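Local coordinates for flavohemoprotein (Vibrio cholerae O1 biovar El Tor, PDB 4EH1) that probably detoxifies nitric oxide by converting it to nitrate with O2 and NAD(P)H, this chain being its FAD- and NAD(P)H-binding reductase part, at residues G41-P46 with D50-R55; R69-R74 with G125-Q130; Y146-A149 with E155-F158. All coordinates share one frame; numbering follows the deposited sequence. Where two conformers were deposited one is given.

Contact 1. Residues G41-P46 with D50-R55; sequences GIEVTP and DYREIR. With FAD (flavin-adenine dinucleotide), chain C.
Ile42, Glu43 and Val44 pair with Arg55, Ile54 and Glu53 in an antiparallel beta hairpin at one edge of the FAD-binding barrel. Ile42–Arg55 and Val44–Glu53 are hydrogen-bonded pairs, each closed by two bonds: Ile42 N to Arg55 O (2.8 Å) with Arg55 N to Ile42 O, and Glu53 N to Val44 O with Val44 N to Glu53 O. Between them the non-hydrogen-bonded pair, Glu43 and Ile54, run their side chains alongside, Glu43 CB 3.6 Å from Ile54 CG1 in one of the latter's two conformers. Glu43 turns CG away from its backbone N (chi1 155°) and extends to a salt bridge, OE1 to Arg52 NH1 at 3.0 Å. The guanidinium comes from above the carboxylate plane, the planes 77° apart; Tyr102 OH also bonds OE1, and NH1 also bonds Arg1 O. On the other face Arg55 bends at chi2 and NE bonds FAD O1P at 2.8 Å, while Glu53 OE2 (3.1 Å from NH2) and Ile54 O (2.9 Å from NH1) hold the guanidinium, probably steadying it against the pyrophosphate. Strand 98-105 continues the sheet, packing Val99 and Leu101 on Ile42, and helix 84-92 lays Val85 against Val44, Glu53 and Arg55.

Contact 2. Residues R69-R74 with G125-Q130; sequences RISVKR and GATPMQ. With FAD (flavin-adenine dinucleotide), chain C.
The Arg69 guanidinium meets Gln130 at its edge: Gln130 CG lies in the guanidinium plane, 3.6 Å from Arg69 NH2, and the amide plane is turned 34° from that of the guanidinium. This is a contact of the aliphatic part of Gln130, for the polar ends are used otherwise. Arg69 NH2 makes a salt bridge to Glu161 and a hydrogen bond to Ser60 O, and Gln130 NE2 bonds to Thr162 and to the same Glu161, so one carboxylate holds both side chains. The chain of Arg69 is extended as far as CD and then turns at chi3 (84°), which brings the guanidinium up against Gln130 of the helix.

The third flat group is the flavin, whose pyrimidine edge faces the strand. FAD N3 donates to Ser71 O at 2.9 Å, and Lys73 N donates to FAD O2 in a nearly straight bond, also 2.9 Å. These two backbone bonds hold that edge of the ring to the strand and restrict its rotation in its own plane. Thr127, in one of its two conformers, approaches at the neighbouring O4, its CG2 3.5 Å away, and the same methyl lies 3.8 Å from Ser71 CB. Thr127 OG1 comes within 3.5 Å of Ser71 O, but its hydrogen bond goes to Val124 O, while Ser71 OG pairs with Ser20 and Ser60. Gly125 to Pro128 belong to the probable NADP(+) site, and Thr127 among them lies beside the flavin.

Strand 68-73 is bordered by strand 18-25, with Val72 packed on Leu89 of helix 84-92; Ser58 of strand 53-58 touches Thr127 and Pro128, and Phe158 packs on both Ser71 and Gln130.

Contact 3. Residues Y146-A149 with E155-F158; sequences YLYA and EHTF
Tyr148 reaches from strand 144-150 to the loop residues His156 and Thr157. Its CB leaves the strand toward that loop, and a CG trans to the backbone N (chi1 -174°) carries the ring out from the strand to the loop. CD2 lies 3.9 Å from His156 CD2, and CE2 is slightly nearer the same atom at 3.8 Å; Thr157 N is also close to CE2. The two rings are near parallel, at 26°, but slid apart until they hardly overlap, centroids 5.7 Å from each other. At the tip, OH touches Thr157 CB at 3.6 Å. That hydroxyl bonds to Gly123 O and also accepts a bond from a water, 3.2 Å away, which donates to Glu155 O as well and pairs with Thr157 OG1. A second water joins Tyr146 OH to Thr157 O, so both tyrosines are tied to the loop through solvent; Tyr177 OH meets His156 ND1. His156 centres an inverse gamma turn, and Phe158 stands at the N-cap of helix 159-169. Strand 144-150, helix 159-169 and parallel strand 172-177 form a beta-alpha-beta crossover of the alpha/beta NAD-binding domain, and this loop is its strand-to-helix connection.

In the fold
Contacts 1 and 2 grip the same FAD at different places: the hairpin of contact 1 holds the pyrophosphate through Arg55, and contact 2 holds the flavin. Their centres are 19 Å apart, yet they touch where Ile42 CG1 packs on Ile70 CD1 at 3.9 Å, within one barrel. Contact 2 spans the boundary between the FAD-binding and NAD-binding domains. Contact 3 lies wholly on the NAD side, its centre 11 Å from that of contact 2, and meets the probable NADP(+) site there through Tyr146 OH to Ala126 CB, 3.8 Å. Contacts 1 and 3 do not touch, about 14 Å separating their nearest atoms.

Contact 1. Residues G41-P46 with D50-R55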
loop_
_atom_site.group_PDB
_atom_site.type_symbol
_atom_site.label_atom_id
_atom_site.label_comp_id
_atom_site.label_asym_id
_atom_site.label_seq_id
_atom_site.Cartn_x
_atom_site.Cartn_y
_atom_site.Cartn_z
ATOM N N GLY A 41 -9.682 18.154 2.690
ATOM C CA GLY A 41 -8.648 18.560 3.615
ATOM C C GLY A 41 -8.354 17.449 4.606
ATOM O O GLY A 41 -9.272 16.777 5.098
ATOM N N ILE A 42 -7.080 17.233 4.898
ATOM C CA ILE A 42 -6.702 16.280 5.928
ATOM C C ILE A 42 -6.011 17.028 7.069
ATOM O O ILE A 42 -5.161 17.882 6.830
ATOM C CB ILE A 42 -5.742 15.210 5.383
ATOM C CG1 ILE A 42 -6.436 14.346 4.306
ATOM C CG2 ILE A 42 -5.218 14.322 6.515
ATOM C CD1 ILE A 42 -7.510 13.393 4.854
ATOM N N GLU A 43 -6.361 16.696 8.309
ATOM C CA GLU A 43 -5.740 17.331 9.457
ATOM C C GLU A 43 -5.209 16.303 10.437
ATOM O O GLU A 43 -5.914 15.374 10.839
ATOM C CB GLU A 43 -6.732 18.258 10.155
ATOM C CG GLU A 43 -6.455 18.514 11.609
ATOM C CD GLU A 43 -7.592 19.311 12.253
ATOM O OE1 GLU A 43 -7.916 20.402 11.731
ATOM O OE2 GLU A 43 -8.179 18.840 13.259
ATOM N N VAL A 44 -3.953 16.475 10.824
ATOM C CA VAL A 44 -3.335 15.557 11.765
ATOM C C VAL A 44 -2.470 16.326 12.718
ATOM O O VAL A 44 -2.290 17.535 12.569
ATOM C CB VAL A 44 -2.443 14.529 11.049
ATOM C CG1 VAL A 44 -3.301 13.495 10.308
ATOM C CG2 VAL A 44 -1.486 15.231 10.081
ATOM N N THR A 45 -1.927 15.601 13.689
ATOM C CA THR A 45 -1.011 16.135 14.678
ATOM C C THR A 45 0.217 15.250 14.641
ATOM O O THR A 45 0.206 14.132 15.160
ATOM C CB THR A 45 -1.616 16.069 16.076
ATOM O OG1 THR A 45 -2.847 16.791 16.068
ATOM C CG2 THR A 45 -0.662 16.675 17.114
ATOM N N PRO A 46 1.274 15.730 13.988
ATOM C CA PRO A 46 2.479 14.912 13.799
ATOM C C PRO A 46 3.200 14.571 15.107
ATOM O O PRO A 46 2.950 15.217 16.132
ATOM C CB PRO A 46 3.336 15.778 12.873
ATOM C CG PRO A 46 2.288 16.584 12.078
ATOM C CD PRO A 46 1.258 16.926 13.126
ATOM N N ASP A 50 2.901 19.233 19.096
ATOM C CA ASP A 50 2.312 20.478 19.589
ATOM C C ASP A 50 1.026 20.845 18.841
ATOM O O ASP A 50 -0.053 20.899 19.439
ATOM C CB ASP A 50 3.305 21.660 19.597
ATOM C CG ASP A 50 4.668 21.307 19.019
ATOM O OD1 ASP A 50 5.616 21.119 19.813
ATOM O OD2 ASP A 50 4.793 21.242 17.772
ATOM N N TYR A 51 1.141 21.071 17.536
ATOM C CA TYR A 51 0.060 21.696 16.788
ATOM C C TYR A 51 -0.459 20.816 15.663
ATOM O O TYR A 51 0.281 20.004 15.109
ATOM C CB TYR A 51 0.539 23.031 16.219
ATOM C CG TYR A 51 1.356 23.837 17.209
ATOM C CD1 TYR A 51 0.893 24.062 18.503
ATOM C CD2 TYR A 51 2.599 24.353 16.860
ATOM C CE1 TYR A 51 1.638 24.789 19.419
ATOM C CE2 TYR A 51 3.354 25.083 17.768
ATOM C CZ TYR A 51 2.865 25.295 19.046
ATOM O OH TYR A 51 3.601 26.016 19.959
ATOM N N ARG A 52 -1.742 20.978 15.345
ATOM C CA ARG A 52 -2.341 20.319 14.200
ATOM C C ARG A 52 -1.889 20.983 12.891
ATOM O O ARG A 52 -1.544 22.169 12.850
ATOM C CB ARG A 52 -3.863 20.349 14.307
ATOM C CG ARG A 52 -4.406 21.739 14.419
ATOM C CD ARG A 52 -5.890 21.791 14.109
ATOM N NE ARG A 52 -6.465 23.082 14.487
ATOM C CZ ARG A 52 -7.739 23.418 14.317
ATOM N NH1 ARG A 52 -8.583 22.557 13.767
ATOM N NH2 ARG A 52 -8.169 24.616 14.699
ATOM N N GLU A 53 -1.899 20.202 11.826
ATOM C CA GLU A 53 -1.546 20.691 10.510
ATOM C C GLU A 53 -2.626 20.238 9.527
ATOM O O GLU A 53 -3.105 19.106 9.589
ATOM C CB GLU A 53 -0.213 20.097 10.075
ATOM C CG GLU A 53 0.974 20.419 10.986
ATOM C CD GLU A 53 1.481 21.851 10.831
ATOM O OE1 GLU A 53 2.120 22.355 11.786
ATOM O OE2 GLU A 53 1.247 22.483 9.770
ATOM N N ILE A 54 -2.986 21.129 8.613
ATOM C CA ILE A 54 -4.018 20.865 7.629
ATOM C C ILE A 54 -3.454 21.020 6.215
ATOM O O ILE A 54 -2.757 21.999 5.923
ATOM C CB ILE A 54 -5.225 21.826 7.838
ATOM C CG1 ILE A 54 -5.803 21.645 9.249
ATOM C CG2 ILE A 54 -6.288 21.548 6.797
ATOM C CD1 ILE A 54 -6.661 22.812 9.782
ATOM N N ARG A 55 -3.756 20.047 5.358
ATOM C CA ARG A 55 -3.333 20.031 3.966
ATOM C C ARG A 55 -4.482 19.617 3.042
ATOM O O ARG A 55 -5.317 18.748 3.385
ATOM C CB ARG A 55 -2.218 18.995 3.758
ATOM C CG ARG A 55 -0.959 19.242 4.630
ATOM C CD ARG A 55 -0.237 20.587 4.367
ATOM N NE ARG A 55 0.984 20.696 5.178
ATOM C CZ ARG A 55 1.088 21.444 6.272
ATOM N NH1 ARG A 55 0.052 22.169 6.681
ATOM N NH2 ARG A 55 2.231 21.472 6.956
HETATM P PA FAD C . 5.406 20.591 4.473
HETATM O O1A FAD C . 4.344 21.550 4.404
HETATM O O2A FAD C . 5.969 20.172 5.711
HETATM O O5B FAD C . 6.584 21.166 3.655
HETATM C C5B FAD C . 6.355 21.972 2.528
HETATM C C4B FAD C . 7.616 22.307 1.753
HETATM O O4B FAD C . 8.409 23.256 2.441
HETATM C C3B FAD C . 8.448 21.071 1.592
HETATM O O3B FAD C . 9.089 21.136 0.343
HETATM C C2B FAD C . 9.471 21.188 2.670
HETATM O O2B FAD C . 10.625 20.552 2.217
HETATM C C1B FAD C . 9.624 22.670 2.844
HETATM N N9A FAD C . 9.861 22.966 4.253
HETATM C C8A FAD C . 9.188 22.497 5.281
HETATM N N7A FAD C . 9.684 22.951 6.432
HETATM C C5A FAD C . 10.705 23.722 6.133
HETATM C C6A FAD C . 11.667 24.503 6.895
HETATM N N6A FAD C . 11.626 24.551 8.233
HETATM N N1A FAD C . 12.582 25.149 6.196
HETATM C C2A FAD C . 12.622 25.108 4.884
HETATM N N3A FAD C . 11.786 24.422 4.132
HETATM C C4A FAD C . 10.824 23.716 4.693
HETATM N N1 FAD C . -0.510 16.597 -2.400
HETATM C C2 FAD C . -0.660 15.304 -2.680
HETATM O O2 FAD C . 0.190 14.535 -2.308
HETATM N N3 FAD C . -1.699 14.810 -3.330
HETATM C C4 FAD C . -2.675 15.556 -3.750
HETATM O O4 FAD C . -3.594 15.041 -4.330
HETATM C C4X FAD C . -2.582 16.999 -3.498
HETATM N N5 FAD C . -3.512 17.831 -3.901
HETATM C C5X FAD C . -3.405 19.126 -3.674
HETATM C C6 FAD C . -4.396 19.943 -4.116
HETATM C C7 FAD C . -4.319 21.285 -3.905
HETATM C C7M FAD C . -5.394 22.181 -4.390
HETATM C C8 FAD C . -3.183 21.847 -3.189
HETATM C C8M FAD C . -3.143 23.310 -2.968
HETATM C C9 FAD C . -2.184 21.032 -2.736
HETATM C C9A FAD C . -2.254 19.683 -2.963
HETATM N N10 FAD C . -1.254 18.834 -2.518
HETATM C C10 FAD C . -1.403 17.482 -2.784
HETATM C "C1'" FAD C . -0.115 19.354 -1.771
HETATM C "C2'" FAD C . -0.293 19.043 -0.285
HETATM O "O2'" FAD C . -1.411 19.682 0.291
HETATM C "C3'" FAD C . 0.851 19.439 0.625
HETATM O "O3'" FAD C . 1.227 20.774 0.428
HETATM C "C4'" FAD C . 2.046 18.505 0.590
HETATM O "O4'" FAD C . 1.603 17.201 0.880
HETATM C "C5'" FAD C . 3.175 18.903 1.535
HETATM O "O5'" FAD C . 2.823 18.913 2.886
HETATM P P FAD C . 3.747 18.431 4.016
HETATM O O1P FAD C . 3.108 18.801 5.236
HETATM O O2P FAD C . 4.046 17.070 3.790
HETATM O O3P FAD C . 5.018 19.271 3.758
#

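Contact 2. Residues R69-R74 with G125-Q130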
loop_
_atom_site.group_PDB
_atom_site.type_symbol
_atom_site.label_atom_id
_atom_site.label_comp_id
_atom_site.label_asym_id
_atom_site.label_seq_id
_atom_site.Cartn_x
_atom_site.Cartn_y
_atom_site.Cartn_z
ATOM N N ARG A 69 -11.140 8.314 -1.879
ATOM C CA ARG A 69 -9.737 7.956 -2.026
ATOM C C ARG A 69 -8.895 9.223 -2.296
ATOM O O ARG A 69 -9.242 10.061 -3.151
ATOM C CB ARG A 69 -9.524 6.925 -3.136
ATOM C CG ARG A 69 -8.048 6.500 -3.309
ATOM C CD ARG A 69 -7.892 5.429 -4.375
ATOM N NE ARG A 69 -7.818 6.021 -5.701
ATOM C CZ ARG A 69 -7.638 5.315 -6.814
ATOM N NH1 ARG A 69 -7.521 3.993 -6.751
ATOM N NH2 ARG A 69 -7.562 5.929 -7.986
ATOM N N ILE A 70 -7.806 9.358 -1.549
ATOM C CA ILE A 70 -6.799 10.377 -1.856
ATOM C C ILE A 70 -5.459 9.687 -2.085
ATOM O O ILE A 70 -5.261 8.541 -1.668
ATOM C CB ILE A 70 -6.616 11.369 -0.715
ATOM C CG1 ILE A 70 -6.208 10.619 0.546
ATOM C CG2 ILE A 70 -7.905 12.252 -0.489
ATOM C CD1 ILE A 70 -5.741 11.590 1.660
ATOM N N SER A 71 -4.534 10.394 -2.725
ATOM C CA SER A 71 -3.236 9.822 -3.084
ATOM C C SER A 71 -2.151 10.845 -2.780
ATOM O O SER A 71 -2.125 11.951 -3.352
ATOM C CB SER A 71 -3.196 9.451 -4.566
ATOM O OG SER A 71 -4.336 8.661 -4.918
ATOM N N VAL A 72 -1.236 10.433 -1.910
ATOM C CA VAL A 72 -0.390 11.342 -1.182
ATOM C C VAL A 72 1.092 11.100 -1.492
ATOM O O VAL A 72 1.624 10.007 -1.291
ATOM C CB VAL A 72 -0.640 11.158 0.332
ATOM C CG1 VAL A 72 0.377 11.945 1.123
ATOM C CG2 VAL A 72 -2.132 11.512 0.697
ATOM N N LYS A 73 1.750 12.126 -2.008
ATOM C CA LYS A 73 3.170 12.011 -2.283
ATOM C C LYS A 73 4.015 12.358 -1.045
ATOM O O LYS A 73 3.861 13.427 -0.472
ATOM C CB LYS A 73 3.576 12.905 -3.434
ATOM C CG LYS A 73 5.060 12.648 -3.788
ATOM C CD LYS A 73 5.656 13.640 -4.759
ATOM C CE LYS A 73 7.199 13.571 -4.648
ATOM N NZ LYS A 73 7.922 14.384 -5.643
ATOM N N ARG A 74 4.866 11.428 -0.640
ATOM C CA ARG A 74 5.910 11.659 0.359
ATOM C C ARG A 74 6.755 12.849 -0.125
ATOM O O ARG A 74 7.545 12.698 -1.053
ATOM C CB ARG A 74 6.788 10.397 0.432
ATOM C CG ARG A 74 7.417 10.077 1.770
ATOM C CD ARG A 74 7.454 8.555 2.038
ATOM N NE ARG A 74 8.470 7.826 1.285
ATOM C CZ ARG A 74 8.224 6.820 0.443
ATOM N NH1 ARG A 74 6.980 6.387 0.223
ATOM N NH2 ARG A 74 9.232 6.233 -0.181
ATOM N N GLY A 125 0.432 15.404 -9.805
ATOM C CA GLY A 125 -0.607 16.076 -10.564
ATOM C C GLY A 125 -1.624 15.086 -11.136
ATOM O O GLY A 125 -2.763 15.447 -11.460
ATOM N N ALA A 126 -1.212 13.833 -11.257
ATOM C CA ALA A 126 -2.091 12.791 -11.770
ATOM C C ALA A 126 -3.306 12.496 -10.857
ATOM O O ALA A 126 -4.291 11.976 -11.324
ATOM C CB ALA A 126 -1.293 11.500 -12.050
ATOM N N THR A 127 -3.216 12.831 -9.572
ATOM C CA THR A 127 -4.263 12.465 -8.615
ATOM C C THR A 127 -5.672 12.979 -9.018
ATOM O O THR A 127 -6.591 12.175 -9.195
ATOM C CB THR A 127 -3.879 12.853 -7.154
ATOM O OG1 THR A 127 -2.612 12.278 -6.807
ATOM C CG2 THR A 127 -4.923 12.381 -6.170
ATOM N N PRO A 128 -5.847 14.302 -9.205
ATOM C CA PRO A 128 -7.203 14.706 -9.624
ATOM C C PRO A 128 -7.589 14.188 -11.015
ATOM O O PRO A 128 -8.778 13.950 -11.252
ATOM C CB PRO A 128 -7.131 16.232 -9.622
ATOM C CG PRO A 128 -5.637 16.529 -9.781
ATOM C CD PRO A 128 -4.967 15.470 -9.004
ATOM N N MET A 129 -6.602 14.002 -11.899
ATOM C CA MET A 129 -6.856 13.481 -13.213
ATOM C C MET A 129 -7.400 12.079 -13.118
ATOM O O MET A 129 -8.192 11.673 -13.962
ATOM C CB MET A 129 -5.603 13.449 -14.074
ATOM C CG MET A 129 -5.057 14.808 -14.422
ATOM S SD MET A 129 -6.332 15.976 -15.014
ATOM C CE MET A 129 -5.227 17.381 -15.149
ATOM N N GLN A 130 -6.983 11.344 -12.095
ATOM C CA GLN A 130 -7.529 10.012 -11.873
ATOM C C GLN A 130 -9.039 10.005 -11.522
ATOM O O GLN A 130 -9.778 9.112 -11.955
ATOM C CB GLN A 130 -6.722 9.278 -10.801
ATOM C CG GLN A 130 -6.697 7.741 -11.022
ATOM C CD GLN A 130 -5.947 7.324 -12.297
ATOM O OE1 GLN A 130 -5.257 8.130 -12.939
ATOM N NE2 GLN A 130 -6.094 6.068 -12.668
HETATM P PA FAD C . 5.406 20.591 4.473
HETATM O O1A FAD C . 4.344 21.550 4.404
HETATM O O2A FAD C . 5.969 20.172 5.711
HETATM O O5B FAD C . 6.584 21.166 3.655
HETATM C C5B FAD C . 6.355 21.972 2.528
HETATM C C4B FAD C . 7.616 22.307 1.753
HETATM O O4B FAD C . 8.409 23.256 2.441
HETATM C C3B FAD C . 8.448 21.071 1.592
HETATM O O3B FAD C . 9.089 21.136 0.343
HETATM C C2B FAD C . 9.471 21.188 2.670
HETATM O O2B FAD C . 10.625 20.552 2.217
HETATM C C1B FAD C . 9.624 22.670 2.844
HETATM N N9A FAD C . 9.861 22.966 4.253
HETATM C C8A FAD C . 9.188 22.497 5.281
HETATM N N7A FAD C . 9.684 22.951 6.432
HETATM C C5A FAD C . 10.705 23.722 6.133
HETATM C C6A FAD C . 11.667 24.503 6.895
HETATM N N6A FAD C . 11.626 24.551 8.233
HETATM N N1A FAD C . 12.582 25.149 6.196
HETATM C C2A FAD C . 12.622 25.108 4.884
HETATM N N3A FAD C . 11.786 24.422 4.132
HETATM C C4A FAD C . 10.824 23.716 4.693
HETATM N N1 FAD C . -0.510 16.597 -2.400
HETATM C C2 FAD C . -0.660 15.304 -2.680
HETATM O O2 FAD C . 0.190 14.535 -2.308
HETATM N N3 FAD C . -1.699 14.810 -3.330
HETATM C C4 FAD C . -2.675 15.556 -3.750
HETATM O O4 FAD C . -3.594 15.041 -4.330
HETATM C C4X FAD C . -2.582 16.999 -3.498
HETATM N N5 FAD C . -3.512 17.831 -3.901
HETATM C C5X FAD C . -3.405 19.126 -3.674
HETATM C C6 FAD C . -4.396 19.943 -4.116
HETATM C C7 FAD C . -4.319 21.285 -3.905
HETATM C C7M FAD C . -5.394 22.181 -4.390
HETATM C C8 FAD C . -3.183 21.847 -3.189
HETATM C C8M FAD C . -3.143 23.310 -2.968
HETATM C C9 FAD C . -2.184 21.032 -2.736
HETATM C C9A FAD C . -2.254 19.683 -2.963
HETATM N N10 FAD C . -1.254 18.834 -2.518
HETATM C C10 FAD C . -1.403 17.482 -2.784
HETATM C "C1'" FAD C . -0.115 19.354 -1.771
HETATM C "C2'" FAD C . -0.293 19.043 -0.285
HETATM O "O2'" FAD C . -1.411 19.682 0.291
HETATM C "C3'" FAD C . 0.851 19.439 0.625
HETATM O "O3'" FAD C . 1.227 20.774 0.428
HETATM C "C4'" FAD C . 2.046 18.505 0.590
HETATM O "O4'" FAD C . 1.603 17.201 0.880
HETATM C "C5'" FAD C . 3.175 18.903 1.535
HETATM O "O5'" FAD C . 2.823 18.913 2.886
HETATM P P FAD C . 3.747 18.431 4.016
HETATM O O1P FAD C . 3.108 18.801 5.236
HETATM O O2P FAD C . 4.046 17.070 3.790
HETATM O O3P FAD C . 5.018 19.271 3.758
#

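Contact 3. Residues Y146-A149 with E155-F158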
loop_
_atom_site.group_PDB
_atom_site.type_symbol
_atom_site.label_atom_id
_atom_site.label_comp_id
_atom_site.label_asym_id
_atom_site.label_seq_id
_atom_site.Cartn_x
_atom_site.Cartn_y
_atom_site.Cartn_z
ATOM N N TYR A 146 -5.032 11.053 -22.533
ATOM C CA TYR A 146 -4.349 11.223 -21.268
ATOM C C TYR A 146 -2.832 11.393 -21.499
ATOM O O TYR A 146 -2.171 10.508 -22.047
ATOM C CB TYR A 146 -4.618 9.986 -20.441
ATOM C CG TYR A 146 -4.021 9.959 -19.054
ATOM C CD1 TYR A 146 -2.821 9.288 -18.809
ATOM C CD2 TYR A 146 -4.681 10.554 -17.976
ATOM C CE1 TYR A 146 -2.274 9.230 -17.543
ATOM C CE2 TYR A 146 -4.137 10.508 -16.699
ATOM C CZ TYR A 146 -2.938 9.831 -16.489
ATOM O OH TYR A 146 -2.393 9.761 -15.231
ATOM N N LEU A 147 -2.281 12.528 -21.098
ATOM C CA LEU A 147 -0.846 12.779 -21.293
ATOM C C LEU A 147 -0.198 12.927 -19.920
ATOM O O LEU A 147 -0.630 13.756 -19.111
ATOM C CB LEU A 147 -0.607 14.027 -22.146
ATOM C CG LEU A 147 -1.352 14.150 -23.494
ATOM C CD1 LEU A 147 -1.082 15.497 -24.135
ATOM C CD2 LEU A 147 -0.985 13.058 -24.469
ATOM N N TYR A 148 0.828 12.119 -19.661
ATOM C CA TYR A 148 1.409 12.006 -18.323
ATOM C C TYR A 148 2.952 12.037 -18.373
ATOM O O TYR A 148 3.573 11.362 -19.212
ATOM C CB TYR A 148 0.941 10.705 -17.636
ATOM C CG TYR A 148 1.406 10.607 -16.183
ATOM C CD1 TYR A 148 1.064 11.589 -15.261
ATOM C CD2 TYR A 148 2.229 9.559 -15.749
ATOM C CE1 TYR A 148 1.516 11.539 -13.931
ATOM C CE2 TYR A 148 2.700 9.497 -14.411
ATOM C CZ TYR A 148 2.317 10.479 -13.515
ATOM O OH TYR A 148 2.730 10.428 -12.207
ATOM N N ALA A 149 3.555 12.829 -17.489
ATOM C CA ALA A 149 5.015 12.880 -17.364
ATOM C C ALA A 149 5.435 12.526 -15.940
ATOM O O ALA A 149 4.890 13.038 -14.974
ATOM C CB ALA A 149 5.547 14.266 -17.758
ATOM N N GLU A 155 8.277 5.810 -10.584
ATOM C CA GLU A 155 7.427 6.907 -10.131
ATOM C C GLU A 155 6.150 7.016 -10.993
ATOM O O GLU A 155 5.467 8.033 -10.986
ATOM C CB GLU A 155 8.207 8.244 -10.137
ATOM C CG GLU A 155 9.377 8.288 -9.202
ATOM C CD GLU A 155 9.942 9.722 -9.004
ATOM O OE1 GLU A 155 9.160 10.697 -8.853
ATOM O OE2 GLU A 155 11.184 9.877 -9.005
ATOM N N HIS A 156 5.849 5.982 -11.762
ATOM C CA HIS A 156 4.760 6.085 -12.723
ATOM C C HIS A 156 3.414 5.814 -12.003
ATOM O O HIS A 156 2.908 4.693 -12.010
ATOM C CB HIS A 156 5.002 5.070 -13.845
ATOM C CG HIS A 156 4.005 5.134 -14.965
ATOM N ND1 HIS A 156 4.187 4.461 -16.162
ATOM C CD2 HIS A 156 2.815 5.765 -15.067
ATOM C CE1 HIS A 156 3.162 4.700 -16.957
ATOM N NE2 HIS A 156 2.313 5.487 -16.317
ATOM N N THR A 157 2.843 6.843 -11.392
ATOM C CA THR A 157 1.665 6.685 -10.549
ATOM C C THR A 157 0.421 6.202 -11.295
ATOM O O THR A 157 0.102 6.722 -12.349
ATOM C CB THR A 157 1.361 8.037 -9.903
ATOM O OG1 THR A 157 2.524 8.467 -9.180
ATOM C CG2 THR A 157 0.128 7.957 -8.967
ATOM N N PHE A 158 -0.275 5.208 -10.740
ATOM C CA PHE A 158 -1.476 4.639 -11.342
ATOM C C PHE A 158 -1.231 3.910 -12.651
ATOM O O PHE A 158 -2.173 3.786 -13.443
ATOM C CB PHE A 158 -2.525 5.726 -11.620
ATOM C CG PHE A 158 -2.954 6.474 -10.404
ATOM C CD1 PHE A 158 -3.403 5.799 -9.290
ATOM C CD2 PHE A 158 -2.894 7.866 -10.371
ATOM C CE1 PHE A 158 -3.820 6.513 -8.156
ATOM C CE2 PHE A 158 -3.293 8.581 -9.232
ATOM C CZ PHE A 158 -3.750 7.897 -8.135
HETATM O O HOH W 1 -1.373 7.165 -14.821
HETATM O O HOH W 2 4.784 10.301 -9.784
#